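Local coordinates for protein retinoic acid receptor (Platynereis dumerilii, PDB 6EU9) that binds all-trans retinoic acid through its ligand-binding domain and, as a nuclear receptor, probably regulates transcription, consistent with a role in neuronal differentiation, at residues G125-T128 against P129-K133. Numbering follows the deposited sequence.
Sequences GTLT and PTIFK
The backbone N of I131 reaches L127 O at 2.9 Å in a slightly bent bond (N-H...O 153°), its donor tilted 20° from the carbonyl plane. The hydroxyl OG1 of T130 also lies beside L127 O, but implausibly close, so that contact is doubtful. One residue on, F132 N bonds T128 O at 3.1 Å. The two backbone i to i+4 bonds, I131 N to L127 O and F132 N to T128 O, build the first turn of helix 128-141 in the three-layer antiparallel alpha-helical sandwich of the nuclear receptor ligand-binding domain. P129, with no N-H to give, sits where a first-turn residue needs no amide donor, its CD and CG lying against T126 O. I131 holds CG1 anti to its carbonyl carbon (chi1 -72°) and its chain extended beyond, which carries CD1 out to CD1 of L127 at 4.0 Å; L127 also packs on K212 and R216 of helix 195-222. The T128 and F132 side chains run side by side, CG2 of T128 3.5 Å from CE1 of F132, while T128 O lies at the ring edge, in plane. The F132 ring also touches M106 of strand 105-107 and L119 of helix 116-121. Replacing F132 by alanine would probably leave the T128 methyl without its aromatic neighbour and open a gap there.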
# COMPACT_ATOMS: atom_id res chain seq x y z
N GLY A 125 -15.21 -23.31 -14.29
CA GLY A 125 -16.65 -23.52 -14.35
C GLY A 125 -17.36 -22.71 -15.42
O GLY A 125 -16.96 -22.80 -16.59
N THR A 126 -18.36 -21.91 -15.02
CA THR A 126 -19.22 -21.24 -16.02
C THR A 126 -18.53 -20.02 -16.68
O THR A 126 -18.97 -19.55 -17.73
CB THR A 126 -20.60 -20.78 -15.46
OG1 THR A 126 -20.91 -21.36 -14.18
CG2 THR A 126 -21.68 -21.07 -16.50
N LEU A 127 -17.45 -19.54 -16.07
CA LEU A 127 -16.71 -18.42 -16.61
C LEU A 127 -15.86 -18.80 -17.79
O LEU A 127 -15.65 -17.99 -18.73
CB LEU A 127 -15.76 -17.84 -15.54
CG LEU A 127 -16.00 -16.57 -14.74
CD1 LEU A 127 -14.64 -16.14 -14.27
CD2 LEU A 127 -16.65 -15.46 -15.53
N THR A 128 -15.35 -20.03 -17.76
CA THR A 128 -14.42 -20.58 -18.77
C THR A 128 -14.73 -20.23 -20.23
O THR A 128 -13.85 -19.81 -20.96
CB THR A 128 -14.33 -22.13 -18.70
OG1 THR A 128 -14.69 -22.60 -17.40
CG2 THR A 128 -12.98 -22.59 -19.03
N PRO A 129 -16.00 -20.37 -20.64
CA PRO A 129 -16.27 -19.92 -21.98
C PRO A 129 -15.99 -18.43 -22.18
O PRO A 129 -15.39 -18.05 -23.15
CB PRO A 129 -17.76 -20.26 -22.20
CG PRO A 129 -18.33 -20.51 -20.82
CD PRO A 129 -17.20 -20.72 -19.87
N THR A 130 -16.41 -17.62 -21.25
CA THR A 130 -16.25 -16.15 -21.40
C THR A 130 -14.77 -15.71 -21.32
O THR A 130 -14.37 -14.78 -22.00
CB THR A 130 -17.15 -15.44 -20.39
OG1 THR A 130 -17.25 -16.30 -19.22
CG2 THR A 130 -18.55 -15.39 -20.99
N ILE A 131 -13.97 -16.46 -20.56
CA ILE A 131 -12.54 -16.20 -20.49
C ILE A 131 -11.83 -16.49 -21.79
O ILE A 131 -11.04 -15.66 -22.26
CB ILE A 131 -11.87 -16.95 -19.36
CG1 ILE A 131 -12.31 -16.27 -18.02
CG2 ILE A 131 -10.37 -16.89 -19.49
CD1 ILE A 131 -11.69 -16.88 -16.80
N PHE A 132 -12.18 -17.63 -22.38
CA PHE A 132 -11.58 -18.07 -23.60
C PHE A 132 -12.02 -17.21 -24.77
O PHE A 132 -11.23 -16.93 -25.68
CB PHE A 132 -11.96 -19.52 -23.83
CG PHE A 132 -11.04 -20.50 -23.20
CD1 PHE A 132 -11.28 -20.96 -21.96
CD2 PHE A 132 -9.95 -21.03 -23.90
CE1 PHE A 132 -10.41 -21.89 -21.35
CE2 PHE A 132 -9.10 -21.94 -23.29
CZ PHE A 132 -9.36 -22.42 -22.04
N LYS A 133 -13.27 -16.74 -24.75
CA LYS A 133 -13.75 -15.82 -25.75
C LYS A 133 -12.83 -14.58 -25.76
O LYS A 133 -12.36 -14.16 -26.79
CB LYS A 133 -15.17 -15.39 -25.41
CG LYS A 133 -15.89 -14.66 -26.56
CD LYS A 133 -17.54 -14.17 -26.13
CE LYS A 133 -18.28 -13.20 -27.13
NZ LYS A 133 -19.66 -12.91 -26.71